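Local coordinates for protein putative sarcosine dimethylglycine methyltransferase (PDB 2O57) that probably transfers methyl groups from S-adenosylmethionine to sarcosine and dimethylglycine, at residues G41-H46 with E58-S63; V116-N121 with V136-F141; R180-I185 with G288-K293; S197-I202 with G282-G287. One frame throughout, in Å; residues are numbered along the deposited sequence.

Contact 1: G41-H46 with E58-S63; sequences GGEDIH and EIREAS
In the N-terminal part of this Rossmann-like methyltransferase, the loop between helix 27-40 and helix 59-76 is pinned to the first turn of the second helix, and residues 41-46 meet residues 58-63 through two polar grips around an isoleucine. At one end Arg60 sends NH1 to Glu43 O, a bond of 2.8 Å that lies in the guanidinium plane, although the donor sits above the plane of the carbonyl. The carboxylate of Glu43 stacks on the same guanidinium with the two planes 3° apart, OE1 resting over its centre. With Glu43 OE1 3.6 Å from Arg60 NH1, this salt bridge works by charge alone, since no N-H points at the oxygen. Water 1, in the guanidinium plane at its edge, ties the pair, donating to Glu43 OE2 and accepting from Arg60 NH1, while NH2 bonds Trp40 O of the preceding helix. Ile45 fills the middle: its CD1 comes obliquely to the guanidinium, and its CG2 meets Ile59 CG2 at 3.8 Å. Asp44 turns the other way and accepts bonds from the backbone N of Tyr93 and Gly95, in a glycine-rich turn resembling a cofactor-binding loop. At the far end Ser63 OG, held anti to its own backbone N (chi1 -179°), accepts a nearly straight bond from His46 N at 3.1 Å, and water 3 links that hydroxyl to His46 ND1.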
loop_
_atom_site.group_PDB
_atom_site.type_symbol
_atom_site.label_atom_id
_atom_site.label_comp_id
_atom_site.label_asym_id
_atom_site.label_seq_id
_atom_site.Cartn_x
_atom_site.Cartn_y
_atom_site.Cartn_z
ATOM N N GLY A 41 -1.266 -26.151 8.097
ATOM C CA GLY A 41 -2.560 -26.824 7.896
ATOM C C GLY A 41 -3.434 -26.120 6.860
ATOM O O GLY A 41 -2.959 -25.585 5.837
ATOM N N GLY A 42 -4.726 -26.120 7.108
ATOM C CA GLY A 42 -5.665 -25.623 6.125
ATOM C C GLY A 42 -5.947 -24.155 6.226
ATOM O O GLY A 42 -6.859 -23.657 5.568
ATOM N N GLU A 43 -5.179 -23.441 7.052
ATOM C CA GLU A 43 -5.371 -21.993 7.173
ATOM C C GLU A 43 -4.249 -21.358 6.365
ATOM O O GLU A 43 -3.101 -21.221 6.848
ATOM C CB GLU A 43 -5.350 -21.543 8.627
ATOM C CG GLU A 43 -5.705 -20.079 8.808
ATOM C CD GLU A 43 -5.413 -19.553 10.228
ATOM O OE1 GLU A 43 -5.197 -20.378 11.134
ATOM O OE2 GLU A 43 -5.366 -18.308 10.421
ATOM N N ASP A 44 -4.587 -21.007 5.125
ATOM C CA ASP A 44 -3.593 -20.692 4.096
ATOM C C ASP A 44 -2.692 -19.521 4.463
ATOM O O ASP A 44 -3.177 -18.521 4.992
ATOM C CB ASP A 44 -4.285 -20.377 2.783
ATOM C CG ASP A 44 -5.149 -21.510 2.302
ATOM O OD1 ASP A 44 -4.718 -22.262 1.412
ATOM O OD2 ASP A 44 -6.249 -21.652 2.814
ATOM N N ILE A 45 -1.412 -19.689 4.145
ATOM C CA ILE A 45 -0.350 -18.674 4.220
ATOM C C ILE A 45 -0.113 -17.950 2.887
ATOM O O ILE A 45 0.027 -18.582 1.814
ATOM C CB ILE A 45 0.994 -19.363 4.658
ATOM C CG1 ILE A 45 0.830 -20.048 6.017
ATOM C CG2 ILE A 45 2.232 -18.368 4.629
ATOM C CD1 ILE A 45 0.511 -19.067 7.217
ATOM N N HIS A 46 0.033 -16.630 2.967
ATOM C CA HIS A 46 0.446 -15.828 1.827
ATOM C C HIS A 46 1.501 -14.853 2.343
ATOM O O HIS A 46 1.786 -14.848 3.554
ATOM C CB HIS A 46 -0.737 -15.053 1.204
ATOM C CG HIS A 46 -1.902 -15.934 0.855
ATOM N ND1 HIS A 46 -2.928 -16.182 1.739
ATOM C CD2 HIS A 46 -2.157 -16.684 -0.245
ATOM C CE1 HIS A 46 -3.795 -17.015 1.185
ATOM N NE2 HIS A 46 -3.349 -17.341 -0.021
ATOM N N GLU A 58 6.270 -14.258 13.805
ATOM C CA GLU A 58 5.875 -15.553 13.263
ATOM C C GLU A 58 5.173 -15.372 11.915
ATOM O O GLU A 58 4.437 -14.400 11.702
ATOM C CB GLU A 58 4.950 -16.298 14.246
ATOM C CG GLU A 58 5.480 -16.473 15.684
ATOM C CD GLU A 58 6.516 -17.563 15.830
ATOM O OE1 GLU A 58 6.949 -18.145 14.789
ATOM O OE2 GLU A 58 6.896 -17.843 17.009
ATOM N N ILE A 59 5.392 -16.331 11.018
ATOM C CA ILE A 59 4.809 -16.302 9.686
ATOM C C ILE A 59 3.258 -16.294 9.772
ATOM O O ILE A 59 2.606 -15.544 9.078
ATOM C CB ILE A 59 5.342 -17.500 8.866
ATOM C CG1 ILE A 59 6.851 -17.317 8.617
ATOM C CG2 ILE A 59 4.504 -17.731 7.582
ATOM C CD1 ILE A 59 7.513 -18.452 7.845
ATOM N N ARG A 60 2.687 -17.139 10.628
ATOM C CA ARG A 60 1.236 -17.157 10.856
ATOM C C ARG A 60 0.701 -15.746 11.166
ATOM O O ARG A 60 -0.254 -15.274 10.549
ATOM C CB ARG A 60 0.894 -18.102 12.041
ATOM C CG ARG A 60 -0.542 -18.017 12.557
ATOM C CD ARG A 60 -1.551 -18.537 11.545
ATOM N NE ARG A 60 -1.541 -19.995 11.460
ATOM C CZ ARG A 60 -1.837 -20.702 10.370
ATOM N NH1 ARG A 60 -2.161 -20.082 9.225
ATOM N NH2 ARG A 60 -1.808 -22.041 10.431
ATOM N N GLU A 61 1.315 -15.096 12.148
ATOM C CA GLU A 61 0.898 -13.749 12.572
ATOM C C GLU A 61 1.001 -12.764 11.401
ATOM O O GLU A 61 0.070 -12.023 11.142
ATOM C CB GLU A 61 1.774 -13.259 13.740
ATOM C CG GLU A 61 1.323 -13.699 15.111
ATOM C CD GLU A 61 -0.014 -13.033 15.521
ATOM O OE1 GLU A 61 0.000 -12.004 16.263
ATOM O OE2 GLU A 61 -1.071 -13.526 15.069
ATOM N N ALA A 62 2.152 -12.743 10.707
ATOM C CA ALA A 62 2.339 -11.855 9.545
ATOM C C ALA A 62 1.331 -12.117 8.401
ATOM O O ALA A 62 0.826 -11.184 7.790
ATOM C CB ALA A 62 3.745 -11.981 9.009
ATOM N N SER A 63 1.079 -13.391 8.093
ATOM C CA SER A 63 0.118 -13.741 7.046
ATOM C C SER A 63 -1.310 -13.269 7.465
ATOM O O SER A 63 -2.060 -12.788 6.621
ATOM C CB SER A 63 0.161 -15.241 6.740
ATOM O OG SER A 63 -0.743 -15.564 5.722
HETATM O O HOH W 1 -2.938 -17.365 8.947
HETATM O O HOH W 2 -3.151 -16.215 6.417
HETATM O O HOH W 3 -2.478 -14.229 3.804
#

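Contact 2: V116-N121 with V136-F141; sequences VQNKRN and VKYGSF
Helix 116-121 runs nearly antiparallel to strand 136-138, at 166° between their directions and with axes 8.6 Å apart at closest approach, as expected where the helix of a beta-alpha-beta unit packs back on its second strand. Val136 points at the helix and spreads its two methyls between two asparagines. CG1 lies 3.6 Å from Asn118 CB and also touches the amide carbon and OD1 of that side chain; CG2 meets the amide of Asn121, 3.5 Å from Asn121 ND2. Asn118 points toward the strand, and with CG anti to its carbonyl carbon (chi1 -67°) ND2 is carried past the valine to the backbone of Tyr138, 3.7 Å from Tyr138 CA. There the nitrogen stands at the edge of the Tyr138 ring, the amide and ring planes being 79° apart. That same ND2 donates to Asn112 O at the end of strand 107-112. A leucine at Asn118 would probably leave Asn112 O without this donor and the strand end less firmly tied to the helix. No hydrogen bond crosses the contact, which implies that the Val136 methyls and the asparagines meet by van der Waals forces, while Asn118 bonds Asn112 and Asn121 OD1 weakly bonds Arg98 and Asn125.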
loop_
_atom_site.group_PDB
_atom_site.type_symbol
_atom_site.label_atom_id
_atom_site.label_comp_id
_atom_site.label_asym_id
_atom_site.label_seq_id
_atom_site.Cartn_x
_atom_site.Cartn_y
_atom_site.Cartn_z
ATOM N N VAL A 116 -7.439 -31.796 -4.636
ATOM C CA VAL A 116 -7.277 -32.306 -3.252
ATOM C C VAL A 116 -7.462 -31.121 -2.291
ATOM O O VAL A 116 -8.134 -31.262 -1.269
ATOM C CB VAL A 116 -5.902 -33.001 -3.032
ATOM C CG1 VAL A 116 -5.626 -33.235 -1.550
ATOM C CG2 VAL A 116 -5.800 -34.338 -3.883
ATOM N N GLN A 117 -6.905 -29.956 -2.646
ATOM C CA GLN A 117 -7.191 -28.728 -1.898
ATOM C C GLN A 117 -8.692 -28.422 -1.835
ATOM O O GLN A 117 -9.191 -28.060 -0.791
ATOM C CB GLN A 117 -6.456 -27.489 -2.473
ATOM C CG GLN A 117 -4.896 -27.497 -2.280
ATOM C CD GLN A 117 -4.263 -26.181 -2.732
ATOM O OE1 GLN A 117 -4.854 -25.424 -3.500
ATOM N NE2 GLN A 117 -3.065 -25.907 -2.250
ATOM N N ASN A 118 -9.385 -28.520 -2.964
ATOM C CA ASN A 118 -10.828 -28.282 -2.991
ATOM C C ASN A 118 -11.595 -29.231 -2.095
ATOM O O ASN A 118 -12.534 -28.825 -1.395
ATOM C CB ASN A 118 -11.361 -28.416 -4.412
ATOM C CG ASN A 118 -10.844 -27.324 -5.319
ATOM O OD1 ASN A 118 -10.344 -26.288 -4.838
ATOM N ND2 ASN A 118 -10.927 -27.550 -6.643
ATOM N N LYS A 119 -11.212 -30.500 -2.120
ATOM C CA LYS A 119 -11.899 -31.457 -1.258
ATOM C C LYS A 119 -11.677 -31.136 0.227
ATOM O O LYS A 119 -12.638 -31.164 1.026
ATOM C CB LYS A 119 -11.507 -32.890 -1.597
ATOM C CG LYS A 119 -11.957 -33.333 -2.999
ATOM C CD LYS A 119 -13.511 -33.328 -3.165
ATOM C CE LYS A 119 -13.996 -34.359 -4.190
ATOM N NZ LYS A 119 -13.739 -34.052 -5.655
ATOM N N ARG A 120 -10.437 -30.801 0.601
ATOM C CA ARG A 120 -10.147 -30.417 2.005
ATOM C C ARG A 120 -10.870 -29.167 2.418
ATOM O O ARG A 120 -11.349 -29.093 3.540
ATOM C CB ARG A 120 -8.643 -30.233 2.273
ATOM C CG ARG A 120 -7.934 -31.503 2.302
ATOM C CD ARG A 120 -6.568 -31.396 2.884
ATOM N NE ARG A 120 -5.844 -32.553 2.413
ATOM C CZ ARG A 120 -4.549 -32.586 2.131
ATOM N NH1 ARG A 120 -3.797 -31.503 2.270
ATOM N NH2 ARG A 120 -4.019 -33.717 1.680
ATOM N N ASN A 121 -10.866 -28.153 1.532
ATOM C CA ASN A 121 -11.644 -26.919 1.685
ATOM C C ASN A 121 -13.127 -27.213 2.061
ATOM O O ASN A 121 -13.618 -26.746 3.094
ATOM C CB ASN A 121 -11.534 -26.084 0.388
ATOM C CG ASN A 121 -12.043 -24.654 0.559
ATOM O OD1 ASN A 121 -12.619 -24.309 1.610
ATOM N ND2 ASN A 121 -11.885 -23.819 -0.497
ATOM N N VAL A 136 -17.206 -24.465 -3.211
ATOM C CA VAL A 136 -15.883 -24.694 -3.737
ATOM C C VAL A 136 -16.073 -25.272 -5.134
ATOM O O VAL A 136 -16.721 -26.318 -5.295
ATOM C CB VAL A 136 -15.060 -25.716 -2.860
ATOM C CG1 VAL A 136 -13.655 -25.887 -3.423
ATOM C CG2 VAL A 136 -14.968 -25.270 -1.395
ATOM N N LYS A 137 -15.485 -24.602 -6.127
ATOM C CA LYS A 137 -15.587 -25.022 -7.535
ATOM C C LYS A 137 -14.186 -25.262 -8.093
ATOM O O LYS A 137 -13.247 -24.572 -7.723
ATOM C CB LYS A 137 -16.285 -23.925 -8.358
ATOM C CG LYS A 137 -17.574 -23.302 -7.721
ATOM C CD LYS A 137 -17.881 -21.927 -8.383
ATOM C CE LYS A 137 -19.188 -21.279 -7.843
ATOM N NZ LYS A 137 -20.464 -21.924 -8.326
ATOM N N TYR A 138 -14.046 -26.291 -8.918
ATOM C CA TYR A 138 -12.825 -26.576 -9.632
ATOM C C TYR A 138 -12.836 -25.760 -10.914
ATOM O O TYR A 138 -13.874 -25.637 -11.571
ATOM C CB TYR A 138 -12.740 -28.063 -9.981
ATOM C CG TYR A 138 -11.638 -28.421 -10.960
ATOM C CD1 TYR A 138 -10.353 -28.709 -10.509
ATOM C CD2 TYR A 138 -11.881 -28.485 -12.340
ATOM C CE1 TYR A 138 -9.335 -29.044 -11.389
ATOM C CE2 TYR A 138 -10.863 -28.827 -13.229
ATOM C CZ TYR A 138 -9.590 -29.111 -12.739
ATOM O OH TYR A 138 -8.557 -29.455 -13.596
ATOM N N GLY A 139 -11.690 -25.175 -11.247
ATOM C CA GLY A 139 -11.536 -24.587 -12.557
ATOM C C GLY A 139 -10.391 -23.606 -12.689
ATOM O O GLY A 139 -9.534 -23.475 -11.787
ATOM N N SER A 140 -10.409 -22.928 -13.838
ATOM C CA SER A 140 -9.323 -22.081 -14.309
ATOM C C SER A 140 -9.776 -20.623 -14.319
ATOM O O SER A 140 -10.939 -20.361 -14.622
ATOM C CB SER A 140 -9.005 -22.526 -15.731
ATOM O OG SER A 140 -8.216 -21.572 -16.406
ATOM N N PHE A 141 -8.852 -19.683 -14.032
ATOM C CA PHE A 141 -9.141 -18.241 -14.128
ATOM C C PHE A 141 -9.354 -17.810 -15.572
ATOM O O PHE A 141 -9.869 -16.716 -15.801
ATOM C CB PHE A 141 -7.990 -17.349 -13.619
ATOM C CG PHE A 141 -7.448 -17.705 -12.268
ATOM C CD1 PHE A 141 -8.122 -18.580 -11.412
ATOM C CD2 PHE A 141 -6.249 -17.117 -11.841
ATOM C CE1 PHE A 141 -7.610 -18.885 -10.154
ATOM C CE2 PHE A 141 -5.721 -17.414 -10.594
ATOM C CZ PHE A 141 -6.398 -18.312 -9.740
#

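Contact 3: R180-I185 with G288-K293; sequences RGVMAI and GMLFRK
Arg180 O takes the shortest polar bond here, 2.7 Å from Arg292 NH1, in the carbonyl plane but bent at the hydrogen (136°). It lies at one end of antiparallel strands 181-185 and 288-293, where the seventh strand of the class I methyltransferase sheet, inserted between strands 181-190 and 226-233, pairs with the former. Backbone bonds run in matched pairs at Met183 with Phe291 and Ile185 with Met289; Lys293 N bonds Gly181 O, and Arg180 N bonds Lys293 O beyond it. The Arg292 guanidinium is sandwiched: Val182 CG2 presses on one face, 3.3 Å from Arg292 NH1, and the guanidinium of Arg180 lies flat over the opposite one, planes 8° apart and centres 4.6 Å. The like charges sit close; Arg292 NH2 has a weak bond to Thr77 O and a long, weak ion pair with Glu52 of the second subunit, which may ease them. An alanine in place of Arg292 would probably leave Arg180 O without this donor, uncover Val182 CG2 and free the Arg180 guanidinium to turn. On this face Ala184 CB also meets Leu290 CG, under helix 59-76. The other face, toward helix 214-223, is apolar: the selenomethionine Met183 runs beside Phe291, CE reaching its ring obliquely, and Ile185, whose chi1 of 68° puts CG1 between backbone N and carbonyl carbon, brings CD1 to the ring's edge, 3.9 Å from Phe291 CE2.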
loop_
_atom_site.group_PDB
_atom_site.type_symbol
_atom_site.label_atom_id
_atom_site.label_comp_id
_atom_site.label_asym_id
_atom_site.label_seq_id
_atom_site.Cartn_x
_atom_site.Cartn_y
_atom_site.Cartn_z
ATOM N N ARG A 180 -19.445 -1.818 -10.936
ATOM C CA ARG A 180 -18.979 -1.201 -9.682
ATOM C C ARG A 180 -18.517 -2.219 -8.637
ATOM O O ARG A 180 -18.182 -1.844 -7.538
ATOM C CB ARG A 180 -19.975 -0.195 -9.105
ATOM C CG ARG A 180 -20.372 0.928 -10.096
ATOM C CD ARG A 180 -21.039 2.136 -9.380
ATOM N NE ARG A 180 -20.130 2.763 -8.396
ATOM C CZ ARG A 180 -19.065 3.524 -8.691
ATOM N NH1 ARG A 180 -18.693 3.762 -9.955
ATOM N NH2 ARG A 180 -18.337 4.036 -7.706
ATOM N N GLY A 181 -18.479 -3.497 -9.013
ATOM C CA GLY A 181 -17.779 -4.512 -8.222
ATOM C C GLY A 181 -16.306 -4.210 -8.042
ATOM O O GLY A 181 -15.702 -3.514 -8.860
ATOM N N VAL A 182 -15.709 -4.731 -6.966
ATOM C CA VAL A 182 -14.352 -4.342 -6.619
ATOM C C VAL A 182 -13.479 -5.601 -6.561
ATOM O O VAL A 182 -13.914 -6.634 -6.037
ATOM C CB VAL A 182 -14.308 -3.537 -5.270
ATOM C CG1 VAL A 182 -12.850 -3.266 -4.801
ATOM C CG2 VAL A 182 -14.999 -2.173 -5.442
HETATM N N MSE A 183 -12.264 -5.518 -7.099
HETATM C CA MSE A 183 -11.351 -6.647 -6.979
HETATM C C MSE A 183 -10.131 -6.269 -6.166
HETATM O O MSE A 183 -9.471 -5.262 -6.468
HETATM C CB MSE A 183 -10.899 -7.125 -8.356
HETATM C CG MSE A 183 -9.795 -8.190 -8.256
HETATM SE SE MSE A 183 -9.573 -9.319 -9.826
HETATM C CE MSE A 183 -8.771 -8.093 -10.989
ATOM N N ALA A 184 -9.787 -7.102 -5.191
ATOM C CA ALA A 184 -8.559 -6.911 -4.414
ATOM C C ALA A 184 -7.607 -8.077 -4.693
ATOM O O ALA A 184 -7.972 -9.247 -4.505
ATOM C CB ALA A 184 -8.866 -6.795 -2.902
ATOM N N ILE A 185 -6.390 -7.764 -5.147
ATOM C CA ILE A 185 -5.390 -8.805 -5.447
ATOM C C ILE A 185 -4.071 -8.510 -4.788
ATOM O O ILE A 185 -3.756 -7.332 -4.470
ATOM C CB ILE A 185 -5.138 -9.027 -6.968
ATOM C CG1 ILE A 185 -4.434 -7.806 -7.624
ATOM C CG2 ILE A 185 -6.439 -9.358 -7.667
ATOM C CD1 ILE A 185 -3.918 -8.114 -9.047
ATOM N N GLY A 288 0.242 -5.195 -4.421
ATOM C CA GLY A 288 -1.156 -5.294 -3.988
ATOM C C GLY A 288 -1.928 -4.261 -4.798
ATOM O O GLY A 288 -1.393 -3.173 -5.066
HETATM N N MSE A 289 -3.161 -4.577 -5.195
HETATM C CA MSE A 289 -3.967 -3.632 -5.967
HETATM C C MSE A 289 -5.460 -3.779 -5.712
HETATM O O MSE A 289 -5.936 -4.863 -5.443
HETATM C CB MSE A 289 -3.751 -3.806 -7.465
HETATM C CG MSE A 289 -2.303 -4.080 -7.855
HETATM SE SE MSE A 289 -1.990 -4.517 -9.702
HETATM C CE MSE A 289 -2.320 -2.762 -10.545
ATOM N N LEU A 290 -6.190 -2.676 -5.841
ATOM C CA LEU A 290 -7.644 -2.735 -5.855
ATOM C C LEU A 290 -8.143 -2.059 -7.111
ATOM O O LEU A 290 -7.623 -1.005 -7.536
ATOM C CB LEU A 290 -8.252 -2.079 -4.632
ATOM C CG LEU A 290 -8.360 -2.946 -3.371
ATOM C CD1 LEU A 290 -6.956 -2.947 -2.626
ATOM C CD2 LEU A 290 -9.401 -2.261 -2.565
ATOM N N PHE A 291 -9.145 -2.681 -7.710
ATOM C CA PHE A 291 -9.741 -2.195 -8.944
ATOM C C PHE A 291 -11.227 -2.061 -8.738
ATOM O O PHE A 291 -11.796 -2.741 -7.878
ATOM C CB PHE A 291 -9.552 -3.205 -10.078
ATOM C CG PHE A 291 -8.126 -3.621 -10.326
ATOM C CD1 PHE A 291 -7.301 -2.867 -11.157
ATOM C CD2 PHE A 291 -7.629 -4.794 -9.764
ATOM C CE1 PHE A 291 -5.982 -3.273 -11.416
ATOM C CE2 PHE A 291 -6.322 -5.216 -10.026
ATOM C CZ PHE A 291 -5.499 -4.451 -10.849
ATOM N N ARG A 292 -11.862 -1.202 -9.523
ATOM C CA ARG A 292 -13.310 -1.217 -9.591
ATOM C C ARG A 292 -13.763 -1.337 -11.047
ATOM O O ARG A 292 -13.153 -0.757 -11.946
ATOM C CB ARG A 292 -13.916 0.025 -8.934
ATOM C CG ARG A 292 -15.450 -0.012 -8.847
ATOM C CD ARG A 292 -16.089 1.258 -8.282
ATOM N NE ARG A 292 -15.794 1.551 -6.877
ATOM C CZ ARG A 292 -16.414 1.040 -5.805
ATOM N NH1 ARG A 292 -17.390 0.110 -5.901
ATOM N NH2 ARG A 292 -16.032 1.464 -4.611
ATOM N N LYS A 293 -14.817 -2.113 -11.282
ATOM C CA LYS A 293 -15.430 -2.196 -12.603
ATOM C C LYS A 293 -16.277 -0.925 -12.911
ATOM O O LYS A 293 -17.490 -0.871 -12.639
ATOM C CB LYS A 293 -16.292 -3.450 -12.737
ATOM C CG LYS A 293 -16.846 -3.654 -14.140
ATOM C CD LYS A 293 -17.506 -5.057 -14.295
ATOM C CE LYS A 293 -18.314 -5.169 -15.590
ATOM N NZ LYS A 293 -18.924 -6.551 -15.712
#

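Contact 4: S197-I202 with G282-G287; sequences SSIQPI and GKLTWG
Ile202 and Leu284 meet tip to tip, CD1 of the isoleucine 3.5 Å from CD1 of the leucine, a little tighter than carbons usually pack. The other leucine methyl, Leu284 CD2, rests 3.9 Å from Ile199 CG2, and so Leu284 divides its branch between two isoleucines at the start of helix 200-206. With CG1 anti to the backbone N (chi1 -159°), Ile202 carries CD1 outward to the strand. Beside this apolar cluster Lys283 and Ile199 run alongside each other in opposing senses, the CD of the lysine 4.0 Å from Ile199 CG2. The lysine chain runs on over Ser198, where Lys283 CE comes within 3.3 Å of Ser198 OG. Here the aliphatic stem of the lysine does the packing. Farther out, Trp275 of helix 262-280 touches both Ile202 and Leu284, Leu238 of helix 235-251 backs the leucine, and Lys190 on strand 181-190 lies against Ile199 and Leu284. Gly282 ends helix 262-280 in a Schellman motif, with positive phi, and the chain turns there into strand 284-293. The whole is a helix N-terminus closing over the start of a sheet strand, joining helix 200-206, which follows strand 181-190, to the Rossmann-like methyltransferase sheet.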
loop_
_atom_site.group_PDB
_atom_site.type_symbol
_atom_site.label_atom_id
_atom_site.label_comp_id
_atom_site.label_asym_id
_atom_site.label_seq_id
_atom_site.Cartn_x
_atom_site.Cartn_y
_atom_site.Cartn_z
ATOM N N SER A 197 14.941 -10.579 -19.179
ATOM C CA SER A 197 16.358 -11.001 -19.321
ATOM C C SER A 197 17.127 -10.886 -18.003
ATOM O O SER A 197 18.101 -11.613 -17.770
ATOM C CB SER A 197 17.076 -10.202 -20.409
ATOM O OG SER A 197 17.322 -8.873 -19.980
ATOM N N SER A 198 16.658 -9.999 -17.128
ATOM C CA SER A 198 17.367 -9.693 -15.883
ATOM C C SER A 198 16.876 -10.475 -14.656
ATOM O O SER A 198 17.424 -10.330 -13.579
ATOM C CB SER A 198 17.346 -8.181 -15.644
ATOM O OG SER A 198 16.957 -7.882 -14.318
ATOM N N ILE A 199 15.867 -11.326 -14.848
ATOM C CA ILE A 199 15.280 -12.163 -13.781
ATOM C C ILE A 199 15.106 -13.606 -14.276
ATOM O O ILE A 199 14.248 -14.353 -13.815
ATOM C CB ILE A 199 13.931 -11.618 -13.255
ATOM C CG1 ILE A 199 12.945 -11.333 -14.412
ATOM C CG2 ILE A 199 14.163 -10.384 -12.333
ATOM C CD1 ILE A 199 11.504 -11.082 -13.933
ATOM N N GLN A 200 15.984 -13.984 -15.192
ATOM C CA GLN A 200 15.974 -15.273 -15.819
ATOM C C GLN A 200 16.160 -16.435 -14.815
ATOM O O GLN A 200 15.403 -17.413 -14.876
ATOM C CB GLN A 200 17.021 -15.281 -16.952
ATOM C CG GLN A 200 16.753 -16.263 -18.085
ATOM C CD GLN A 200 15.346 -16.125 -18.627
ATOM O OE1 GLN A 200 14.952 -15.059 -19.116
ATOM N NE2 GLN A 200 14.565 -17.197 -18.511
ATOM N N PRO A 201 17.154 -16.343 -13.891
ATOM C CA PRO A 201 17.254 -17.394 -12.890
ATOM C C PRO A 201 15.934 -17.703 -12.196
ATOM O O PRO A 201 15.579 -18.871 -12.061
ATOM C CB PRO A 201 18.266 -16.829 -11.894
ATOM C CG PRO A 201 19.155 -16.013 -12.728
ATOM C CD PRO A 201 18.231 -15.352 -13.717
ATOM N N ILE A 202 15.202 -16.677 -11.777
ATOM C CA ILE A 202 13.933 -16.913 -11.097
ATOM C C ILE A 202 12.812 -17.358 -12.047
ATOM O O ILE A 202 12.004 -18.213 -11.682
ATOM C CB ILE A 202 13.507 -15.731 -10.184
ATOM C CG1 ILE A 202 12.503 -16.215 -9.137
ATOM C CG2 ILE A 202 13.020 -14.489 -10.988
ATOM C CD1 ILE A 202 12.130 -15.169 -8.177
ATOM N N GLY A 282 16.311 -4.953 -5.740
ATOM C CA GLY A 282 15.334 -4.020 -6.317
ATOM C C GLY A 282 14.749 -4.484 -7.635
ATOM O O GLY A 282 14.228 -3.666 -8.395
ATOM N N LYS A 283 14.793 -5.790 -7.916
ATOM C CA LYS A 283 14.183 -6.336 -9.134
ATOM C C LYS A 283 12.754 -6.868 -8.925
ATOM O O LYS A 283 11.973 -6.882 -9.846
ATOM C CB LYS A 283 15.016 -7.472 -9.728
ATOM C CG LYS A 283 16.475 -7.072 -10.056
ATOM C CD LYS A 283 17.105 -8.149 -10.899
ATOM C CE LYS A 283 18.480 -7.730 -11.371
ATOM N NZ LYS A 283 19.475 -8.614 -10.684
ATOM N N LEU A 284 12.471 -7.347 -7.721
ATOM C CA LEU A 284 11.223 -8.051 -7.420
ATOM C C LEU A 284 10.507 -7.382 -6.269
ATOM O O LEU A 284 11.138 -6.776 -5.394
ATOM C CB LEU A 284 11.495 -9.510 -7.066
ATOM C CG LEU A 284 12.292 -10.325 -8.096
ATOM C CD1 LEU A 284 12.505 -11.762 -7.545
ATOM C CD2 LEU A 284 11.558 -10.402 -9.412
ATOM N N THR A 285 9.197 -7.509 -6.256
ATOM C CA THR A 285 8.410 -6.951 -5.145
ATOM C C THR A 285 7.165 -7.781 -4.848
ATOM O O THR A 285 6.877 -8.733 -5.547
ATOM C CB THR A 285 8.030 -5.441 -5.403
ATOM O OG1 THR A 285 7.462 -4.888 -4.228
ATOM C CG2 THR A 285 7.047 -5.258 -6.580
ATOM N N TRP A 286 6.457 -7.436 -3.785
ATOM C CA TRP A 286 5.161 -8.047 -3.527
ATOM C C TRP A 286 4.154 -6.939 -3.728
ATOM O O TRP A 286 4.176 -5.959 -2.998
ATOM C CB TRP A 286 5.081 -8.634 -2.109
ATOM C CG TRP A 286 3.721 -9.257 -1.783
ATOM C CD1 TRP A 286 3.071 -10.248 -2.496
ATOM C CD2 TRP A 286 2.882 -8.931 -0.693
ATOM N NE1 TRP A 286 1.864 -10.517 -1.922
ATOM C CE2 TRP A 286 1.730 -9.752 -0.788
ATOM C CE3 TRP A 286 2.993 -8.033 0.383
ATOM C CZ2 TRP A 286 0.683 -9.697 0.144
ATOM C CZ3 TRP A 286 1.950 -7.987 1.325
ATOM C CH2 TRP A 286 0.805 -8.814 1.186
ATOM N N GLY A 287 3.298 -7.099 -4.731
ATOM C CA GLY A 287 2.368 -6.060 -5.165
ATOM C C GLY A 287 0.987 -6.279 -4.611
ATOM O O GLY A 287 0.595 -7.405 -4.343
#

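In the fold
Contacts 3 and 4 are the buried ones and share strand 284-293: contact 4 packs its beginning against helix 200-206, and contact 3 bonds its later half to strand 181-190. Contacts 1 and 2 are partly buried. Contact 2 reaches the same sheet at its outermost strand 134-138, on the opposite side of the chain's centre from contact 4, whereas contact 1 joins a loop to helix 59-76, which in turn covers one face of contact 3. Chemistry follows place. The sheet pair is a backbone ladder, contacts 2 and 4 bring helix side chains to strands without a direct hydrogen bond, and contact 1 mixes an arginine's charge and hydrogen bond, a hydroxyl and waters with an isoleucine pair.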